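PDB 4CFI: flagellin from Burkholderia pseudomallei, which polymerises, as the flagellin FliC, into the bacterial flagellar filament and is recognised by the immune system. Local coordinates for residues M96-Q107 with V235-V244; A40-I51 with T218-T226. One frame throughout, in Å; residues are numbered along the deposited sequence.

Both contacts lie in the helical part of the chain, where long helices run side by side, and their centres are about 15 Å apart. Contact 1 lays the loop between strands 87-92 and 111-119 on helix 227-257; contact 2 lays the segment that leads into that same helix on helix 37-60. Along the sequence the four segments alternate, 40-51, 96-107, 218-226 and 235-244, with most of the D2 region falling between the second and the third. The loops also meet directly, through probable backbone hydrogen bonds from S220 N to A98 O and from V219 N to I101 O. They are probably the outgoing and returning connections of the D2 part.

Contact 1: M96-Q107 with V235-V244; sequences MSAAKIGGGMVQ and VSIDNALATV
N239, on helix 227-257, binds the backbone of G103 and M105 through its one amide nitrogen. ND2 gives a nearly straight bond of 2.8 Å (175°) to G103 O, which lies in the amide plane, and a more bent one of 2.9 Å to M105 O, reached from above that carbonyl's plane. N239 CG stands anti to its carbonyl carbon (chi1 -70°), which places the amide against the loop, and two acceptors on one NH2 group fix its rotation. Beside it the backbone packs close: A240 CB sits 3.6 Å from G102 N, and G102, without a side chain, brings its CA against S236 O in a CH...O contact. G102, G103 and G104 all have positive phi. The course of the loop is consistent with a connection from the helical D1-type bundle of flagellin toward its D2 part. S236 OG, bonded to Q217 O, also lies 3.1 Å from G103 N. V106 CG2 meets V235 CG1 at 3.6 Å, and M96 SD packs on V244 CG2 in buried apolar contact. Water mediates the looser side: one molecule accepts from G102 N and bonds T243 OG1, another joins Q107 N to N239 OD1, and a third links D238 OD2 to OE1 of one of two Q107 conformers, while D238 OD1 forms a salt bridge with R24 of helix 2-31.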
loop_
_atom_site.group_PDB
_atom_site.type_symbol
_atom_site.label_atom_id
_atom_site.label_comp_id
_atom_site.label_asym_id
_atom_site.label_seq_id
_atom_site.Cartn_x
_atom_site.Cartn_y
_atom_site.Cartn_z
ATOM N N MET A 96 12.639 -7.292 -8.776
ATOM C CA MET A 96 12.663 -6.148 -7.900
ATOM C C MET A 96 12.620 -4.829 -8.665
ATOM O O MET A 96 12.833 -3.762 -8.074
ATOM C CB MET A 96 13.926 -6.208 -7.044
ATOM C CG MET A 96 13.972 -7.379 -6.066
ATOM S SD MET A 96 12.672 -7.313 -4.803
ATOM C CE MET A 96 11.558 -8.539 -5.445
ATOM N N SER A 97 12.327 -4.865 -9.963
ATOM C CA SER A 97 12.209 -3.626 -10.723
ATOM C C SER A 97 11.036 -2.794 -10.203
ATOM O O SER A 97 10.084 -3.316 -9.618
ATOM C CB SER A 97 12.086 -3.910 -12.228
ATOM O OG SER A 97 10.805 -4.386 -12.585
ATOM N N ALA A 98 11.106 -1.483 -10.402
ATOM C CA ALA A 98 10.087 -0.588 -9.862
ATOM C C ALA A 98 8.665 -0.902 -10.342
ATOM O O ALA A 98 7.696 -0.662 -9.620
ATOM C CB ALA A 98 10.441 0.849 -10.179
ATOM N N ALA A 99 8.532 -1.446 -11.548
ATOM C CA ALA A 99 7.223 -1.782 -12.105
ATOM C C ALA A 99 6.582 -3.001 -11.456
ATOM O O ALA A 99 5.391 -3.246 -11.669
ATOM C CB ALA A 99 7.343 -1.992 -13.606
ATOM N N LYS A 100 7.375 -3.763 -10.692
ATOM C CA LYS A 100 6.962 -5.060 -10.177
ATOM C C LYS A 100 6.919 -5.127 -8.650
ATOM O O LYS A 100 6.631 -6.183 -8.098
ATOM C CB LYS A 100 7.891 -6.159 -10.725
ATOM C CG LYS A 100 7.865 -6.302 -12.242
ATOM C CD LYS A 100 6.520 -6.792 -12.756
ATOM C CE LYS A 100 6.684 -7.818 -13.867
ATOM N NZ LYS A 100 5.463 -8.662 -13.985
ATOM N N ILE A 101 7.177 -4.005 -7.968
ATOM C CA ILE A 101 7.086 -3.942 -6.508
ATOM C C ILE A 101 6.232 -2.753 -6.097
ATOM O O ILE A 101 6.026 -1.831 -6.886
ATOM C CB ILE A 101 8.480 -3.894 -5.814
ATOM C CG1 ILE A 101 9.294 -2.646 -6.217
ATOM C CG2 ILE A 101 9.249 -5.170 -6.131
ATOM C CD1 ILE A 101 10.608 -2.471 -5.463
ATOM N N GLY A 102 5.734 -2.785 -4.864
ATOM C CA GLY A 102 4.718 -1.848 -4.449
ATOM C C GLY A 102 3.391 -2.203 -5.082
ATOM O O GLY A 102 3.152 -3.329 -5.512
ATOM N N GLY A 103 2.481 -1.242 -5.124
ATOM C CA GLY A 103 1.120 -1.535 -5.546
ATOM C C GLY A 103 0.468 -2.515 -4.583
ATOM O O GLY A 103 0.806 -2.584 -3.396
ATOM N N GLY A 104 -0.487 -3.261 -5.100
ATOM C CA GLY A 104 -1.227 -4.216 -4.287
ATOM C C GLY A 104 -2.260 -3.582 -3.384
ATOM O O GLY A 104 -2.685 -2.447 -3.611
ATOM N N MET A 105 -2.689 -4.351 -2.374
ATOM C CA MET A 105 -3.738 -3.930 -1.457
ATOM C C MET A 105 -3.138 -3.286 -0.219
ATOM O O MET A 105 -2.046 -3.640 0.204
ATOM C CB MET A 105 -4.599 -5.145 -1.051
ATOM C CG MET A 105 -5.305 -5.823 -2.221
ATOM S SD MET A 105 -6.170 -7.337 -1.772
ATOM C CE MET A 105 -4.840 -8.384 -1.173
ATOM N N VAL A 106 -3.879 -2.370 0.390
ATOM C CA VAL A 106 -3.434 -1.755 1.632
ATOM C C VAL A 106 -3.466 -2.789 2.766
ATOM O O VAL A 106 -4.434 -3.527 2.904
ATOM C CB VAL A 106 -4.333 -0.567 2.003
ATOM C CG1 VAL A 106 -3.803 0.110 3.262
ATOM C CG2 VAL A 106 -4.423 0.467 0.881
ATOM N N GLN A 107 -2.397 -2.869 3.551
ATOM C CA GLN A 107 -2.377 -3.772 4.705
ATOM C C GLN A 107 -3.506 -3.434 5.665
ATOM O O GLN A 107 -3.935 -2.295 5.746
ATOM C CB GLN A 107 -1.052 -3.699 5.448
ATOM C CG GLN A 107 -0.828 -2.373 6.148
ATOM C CD GLN A 107 0.526 -2.290 6.819
ATOM O OE1 GLN A 107 1.295 -1.365 6.555
ATOM N NE2 GLN A 107 0.824 -3.251 7.691
ATOM N N VAL A 235 1.571 3.846 1.209
ATOM C CA VAL A 235 1.053 2.476 1.157
ATOM C C VAL A 235 1.910 1.622 0.240
ATOM O O VAL A 235 2.287 0.506 0.592
ATOM C CB VAL A 235 -0.405 2.435 0.610
ATOM C CG1 VAL A 235 -0.867 1.004 0.314
ATOM C CG2 VAL A 235 -1.355 3.158 1.547
ATOM N N SER A 236 2.205 2.133 -0.945
ATOM C CA SER A 236 2.986 1.385 -1.916
ATOM C C SER A 236 4.355 1.019 -1.374
ATOM O O SER A 236 4.809 -0.119 -1.562
ATOM C CB SER A 236 3.132 2.188 -3.205
ATOM O OG SER A 236 3.724 1.414 -4.241
ATOM N N ILE A 237 5.033 1.964 -0.717
ATOM C CA ILE A 237 6.344 1.693 -0.134
ATOM C C ILE A 237 6.247 0.697 1.024
ATOM O O ILE A 237 7.110 -0.178 1.156
ATOM C CB ILE A 237 7.046 2.997 0.312
ATOM C CG1 ILE A 237 7.408 3.861 -0.914
ATOM C CG2 ILE A 237 8.272 2.696 1.180
ATOM C CD1 ILE A 237 8.447 3.237 -1.816
ATOM N N ASP A 238 5.230 0.824 1.879
ATOM C CA ASP A 238 5.042 -0.183 2.921
ATOM C C ASP A 238 4.987 -1.596 2.294
ATOM O O ASP A 238 5.609 -2.547 2.790
ATOM C CB ASP A 238 3.774 0.090 3.752
ATOM C CG ASP A 238 3.933 1.226 4.757
ATOM O OD1 ASP A 238 5.066 1.674 5.036
ATOM O OD2 ASP A 238 2.879 1.656 5.271
ATOM N N ASN A 239 4.245 -1.726 1.198
ATOM C CA ASN A 239 4.108 -3.009 0.518
ATOM C C ASN A 239 5.397 -3.466 -0.141
ATOM O O ASN A 239 5.746 -4.637 -0.077
ATOM C CB ASN A 239 2.966 -2.946 -0.490
ATOM C CG ASN A 239 1.611 -2.857 0.187
ATOM O OD1 ASN A 239 1.500 -2.946 1.419
ATOM N ND2 ASN A 239 0.584 -2.674 -0.593
ATOM N N ALA A 240 6.101 -2.549 -0.788
ATOM C CA ALA A 240 7.382 -2.884 -1.412
ATOM C C ALA A 240 8.399 -3.340 -0.364
ATOM O O ALA A 240 9.131 -4.306 -0.583
ATOM C CB ALA A 240 7.913 -1.698 -2.197
ATOM N N LEU A 241 8.466 -2.642 0.764
ATOM C CA LEU A 241 9.369 -3.033 1.846
ATOM C C LEU A 241 9.024 -4.411 2.400
ATOM O O LEU A 241 9.923 -5.171 2.729
ATOM C CB LEU A 241 9.440 -1.983 2.971
ATOM C CG LEU A 241 10.333 -0.782 2.632
ATOM C CD1 LEU A 241 10.059 0.357 3.599
ATOM C CD2 LEU A 241 11.806 -1.173 2.648
ATOM N N ALA A 242 7.733 -4.720 2.538
ATOM C CA ALA A 242 7.333 -6.049 2.958
ATOM C C ALA A 242 7.814 -7.110 1.970
ATOM O O ALA A 242 8.314 -8.166 2.389
ATOM C CB ALA A 242 5.822 -6.127 3.133
ATOM N N THR A 243 7.668 -6.847 0.672
ATOM C CA THR A 243 8.162 -7.772 -0.352
ATOM C C THR A 243 9.670 -7.999 -0.237
ATOM O O THR A 243 10.152 -9.144 -0.267
ATOM C CB THR A 243 7.777 -7.271 -1.760
ATOM O OG1 THR A 243 6.350 -7.192 -1.856
ATOM C CG2 THR A 243 8.329 -8.164 -2.844
ATOM N N VAL A 244 10.412 -6.913 -0.067
ATOM C CA VAL A 244 11.865 -7.013 0.102
ATOM C C VAL A 244 12.242 -7.767 1.380
ATOM O O VAL A 244 13.121 -8.645 1.349
ATOM C CB VAL A 244 12.511 -5.624 0.102
ATOM C CG1 VAL A 244 13.979 -5.699 0.500
ATOM C CG2 VAL A 244 12.326 -5.008 -1.267
HETATM O O HOH W 1 5.333 -5.325 -3.553
HETATM O O HOH W 2 -0.143 -1.216 2.986
HETATM O O HOH W 3 0.474 0.782 4.617
#

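Contact 2: A40-I51 with T218-T226; sequences ASALQQEVAQQI and TVSNLDIST
The amide of Q44 and the carboxylate of D223 lie stacked, their planes only 8° apart, with Q44 CD 3.9 Å from D223 CG. I224 N donates to Q44 OE1 (2.9 Å, 165°) from the same side of the amide plane as the carboxylate, the other face being turned to Q44's own helix; at the nitrogen end, Q44 NE2 reaches a lone pair of L222 O, tilted from the amide plane, at 3.2 Å. One glutamine therefore binds the backbone before and after D223. CG of Q44 is anti to the backbone N (chi1 176°), and a bend at chi2 lays the amide along the segment. D223 OD1 is turned back on its own chain, accepting from S225 N nearly along the C-O axis and from S225 OG on the syn side.

I224 CD1 presses on V47 CG2 at 3.4 Å, tighter than usual for two carbons, and also lies against L43 CB. Further along, the I51 and V219 side chains run antiparallel alongside each other, CG1 to CG1 4.1 Å, and I51 CD1 comes within 3.3 Å of V219 O. At the far end A40 CB meets S225 CB at 4.0 Å. L222 and I224 also touch A233 of helix 227-257, which T226 N-caps through a bond from G229 N. The D223-S225 unit is an Asx turn, placed just ahead of the C-terminal helix of this flagellin bundle.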
loop_
_atom_site.group_PDB
_atom_site.type_symbol
_atom_site.label_atom_id
_atom_site.label_comp_id
_atom_site.label_asym_id
_atom_site.label_seq_id
_atom_site.Cartn_x
_atom_site.Cartn_y
_atom_site.Cartn_z
ATOM N N ALA A 40 6.644 20.976 -4.418
ATOM C CA ALA A 40 6.085 19.698 -4.861
ATOM C C ALA A 40 6.930 19.101 -5.976
ATOM O O ALA A 40 7.189 17.905 -5.970
ATOM C CB ALA A 40 4.655 19.881 -5.341
ATOM N N SER A 41 7.346 19.931 -6.933
ATOM C CA SER A 41 8.224 19.511 -8.035
ATOM C C SER A 41 9.561 18.987 -7.501
ATOM O O SER A 41 10.028 17.916 -7.905
ATOM C CB SER A 41 8.456 20.682 -9.002
ATOM O OG SER A 41 9.359 20.341 -10.044
ATOM N N ALA A 42 10.164 19.715 -6.569
ATOM C CA ALA A 42 11.459 19.321 -6.005
ATOM C C ALA A 42 11.358 17.988 -5.268
ATOM O O ALA A 42 12.229 17.130 -5.423
ATOM C CB ALA A 42 11.985 20.384 -5.072
ATOM N N LEU A 43 10.306 17.813 -4.467
ATOM C CA LEU A 43 10.101 16.543 -3.765
ATOM C C LEU A 43 9.912 15.382 -4.739
ATOM O O LEU A 43 10.497 14.299 -4.566
ATOM C CB LEU A 43 8.939 16.648 -2.772
ATOM C CG LEU A 43 9.266 17.521 -1.556
ATOM C CD1 LEU A 43 8.002 17.925 -0.813
ATOM C CD2 LEU A 43 10.261 16.848 -0.620
ATOM N N GLN A 44 9.150 15.597 -5.801
ATOM C CA GLN A 44 8.927 14.530 -6.763
ATOM C C GLN A 44 10.194 14.199 -7.557
ATOM O O GLN A 44 10.424 13.035 -7.885
ATOM C CB GLN A 44 7.740 14.813 -7.684
ATOM C CG GLN A 44 7.515 13.773 -8.772
ATOM C CD GLN A 44 7.292 12.354 -8.253
ATOM O OE1 GLN A 44 6.917 12.144 -7.101
ATOM N NE2 GLN A 44 7.484 11.378 -9.118
ATOM N N GLN A 45 11.013 15.202 -7.861
ATOM C CA GLN A 45 12.313 14.935 -8.468
ATOM C C GLN A 45 13.139 13.983 -7.594
ATOM O O GLN A 45 13.801 13.065 -8.112
ATOM C CB GLN A 45 13.089 16.241 -8.703
ATOM C CG GLN A 45 14.477 16.027 -9.276
ATOM C CD GLN A 45 15.196 17.330 -9.556
ATOM O OE1 GLN A 45 14.680 18.183 -10.279
ATOM N NE2 GLN A 45 16.386 17.501 -8.977
ATOM N N GLU A 46 13.136 14.201 -6.280
ATOM C CA GLU A 46 13.873 13.308 -5.379
ATOM C C GLU A 46 13.317 11.870 -5.447
ATOM O O GLU A 46 14.083 10.907 -5.462
ATOM C CB GLU A 46 13.879 13.826 -3.932
ATOM C CG GLU A 46 14.595 15.151 -3.724
ATOM C CD GLU A 46 16.069 15.130 -4.132
ATOM O OE1 GLU A 46 16.794 14.136 -3.885
ATOM O OE2 GLU A 46 16.538 16.165 -4.667
ATOM N N VAL A 47 11.995 11.740 -5.540
ATOM C CA VAL A 47 11.386 10.420 -5.698
ATOM C C VAL A 47 11.830 9.798 -7.007
ATOM O O VAL A 47 12.202 8.633 -7.032
ATOM C CB VAL A 47 9.844 10.479 -5.589
ATOM C CG1 VAL A 47 9.210 9.164 -6.015
ATOM C CG2 VAL A 47 9.442 10.828 -4.167
ATOM N N ALA A 48 11.816 10.567 -8.088
ATOM C CA ALA A 48 12.239 10.049 -9.387
ATOM C C ALA A 48 13.687 9.551 -9.339
ATOM O O ALA A 48 14.011 8.517 -9.943
ATOM C CB ALA A 48 12.095 11.127 -10.445
ATOM N N GLN A 49 14.569 10.275 -8.642
ATOM C CA GLN A 49 15.953 9.808 -8.496
ATOM C C GLN A 49 15.995 8.446 -7.808
ATOM O O GLN A 49 16.805 7.581 -8.169
ATOM C CB GLN A 49 16.795 10.799 -7.674
ATOM C CG GLN A 49 17.075 12.158 -8.289
ATOM C CD GLN A 49 17.944 12.040 -9.509
ATOM O OE1 GLN A 49 19.187 11.934 -9.446
ATOM N NE2 GLN A 49 17.296 12.042 -10.640
ATOM N N GLN A 50 15.163 8.263 -6.785
ATOM C CA GLN A 50 15.147 6.984 -6.068
ATOM C C GLN A 50 14.573 5.864 -6.927
ATOM O O GLN A 50 15.061 4.732 -6.865
ATOM C CB GLN A 50 14.419 7.094 -4.731
ATOM C CG GLN A 50 15.086 8.037 -3.738
ATOM C CD GLN A 50 16.535 7.704 -3.502
ATOM O OE1 GLN A 50 16.887 6.537 -3.276
ATOM N NE2 GLN A 50 17.395 8.713 -3.518
ATOM N N ILE A 51 13.543 6.162 -7.714
ATOM C CA ILE A 51 12.986 5.176 -8.623
ATOM C C ILE A 51 14.066 4.730 -9.622
ATOM O O ILE A 51 14.186 3.536 -9.922
ATOM C CB ILE A 51 11.723 5.702 -9.332
ATOM C CG1 ILE A 51 10.583 5.907 -8.323
ATOM C CG2 ILE A 51 11.255 4.693 -10.359
ATOM C CD1 ILE A 51 9.392 6.678 -8.869
ATOM N N THR A 218 2.319 0.929 -8.460
ATOM C CA THR A 218 3.636 0.333 -8.212
ATOM C C THR A 218 4.670 1.447 -8.026
ATOM O O THR A 218 4.433 2.621 -8.353
ATOM C CB THR A 218 4.078 -0.605 -9.360
ATOM O OG1 THR A 218 4.124 0.117 -10.591
ATOM C CG2 THR A 218 3.095 -1.808 -9.478
ATOM N N VAL A 219 5.836 1.087 -7.499
ATOM C CA VAL A 219 6.887 2.082 -7.219
ATOM C C VAL A 219 7.188 2.909 -8.480
ATOM O O VAL A 219 7.377 4.117 -8.400
ATOM C CB VAL A 219 8.132 1.402 -6.637
ATOM C CG1 VAL A 219 9.292 2.388 -6.571
ATOM C CG2 VAL A 219 7.813 0.836 -5.255
ATOM N N SER A 220 7.179 2.265 -9.646
ATOM C CA SER A 220 7.452 2.935 -10.919
ATOM C C SER A 220 6.618 4.177 -11.171
ATOM O O SER A 220 7.121 5.149 -11.732
ATOM C CB SER A 220 7.247 1.955 -12.081
ATOM O OG SER A 220 5.915 1.463 -12.125
ATOM N N ASN A 221 5.348 4.150 -10.761
ATOM C CA ASN A 221 4.406 5.213 -11.092
ATOM C C ASN A 221 3.988 6.066 -9.896
ATOM O O ASN A 221 2.973 6.767 -9.974
ATOM C CB ASN A 221 3.177 4.641 -11.827
ATOM C CG ASN A 221 3.472 4.283 -13.284
ATOM O OD1 ASN A 221 3.047 3.242 -13.773
ATOM N ND2 ASN A 221 4.178 5.157 -13.991
ATOM N N LEU A 222 4.784 6.076 -8.818
ATOM C CA LEU A 222 4.509 6.952 -7.691
ATOM C C LEU A 222 4.788 8.407 -8.015
ATOM O O LEU A 222 5.775 8.748 -8.670
ATOM C CB LEU A 222 5.318 6.536 -6.474
ATOM C CG LEU A 222 4.942 5.150 -5.923
ATOM C CD1 LEU A 222 5.841 4.801 -4.755
ATOM C CD2 LEU A 222 3.468 5.098 -5.523
ATOM N N ASP A 223 3.904 9.268 -7.522
ATOM C CA ASP A 223 4.069 10.712 -7.680
ATOM C C ASP A 223 3.534 11.379 -6.422
ATOM O O ASP A 223 2.342 11.260 -6.121
ATOM C CB ASP A 223 3.366 11.190 -8.961
ATOM C CG ASP A 223 3.571 12.659 -9.226
ATOM O OD1 ASP A 223 3.507 13.416 -8.276
ATOM O OD2 ASP A 223 3.815 13.053 -10.382
ATOM N N ILE A 224 4.422 12.056 -5.695
ATOM C CA ILE A 224 4.090 12.634 -4.385
ATOM C C ILE A 224 3.766 14.124 -4.459
ATOM O O ILE A 224 3.651 14.784 -3.436
ATOM C CB ILE A 224 5.186 12.351 -3.313
ATOM C CG1 ILE A 224 6.501 13.081 -3.637
ATOM C CG2 ILE A 224 5.388 10.845 -3.191
ATOM C CD1 ILE A 224 7.524 13.033 -2.523
ATOM N N SER A 225 3.587 14.636 -5.674
ATOM C CA SER A 225 3.355 16.051 -5.878
ATOM C C SER A 225 1.917 16.464 -5.581
ATOM O O SER A 225 1.606 17.647 -5.691
ATOM C CB SER A 225 3.748 16.470 -7.310
ATOM O OG SER A 225 2.838 16.001 -8.274
ATOM N N THR A 226 1.047 15.498 -5.266
ATOM C CA THR A 226 -0.293 15.779 -4.769
ATOM C C THR A 226 -0.472 15.002 -3.479
ATOM O O THR A 226 0.211 13.992 -3.244
ATOM C CB THR A 226 -1.399 15.346 -5.736
ATOM O OG1 THR A 226 -1.398 13.914 -5.856
ATOM C CG2 THR A 226 -1.229 15.999 -7.093
#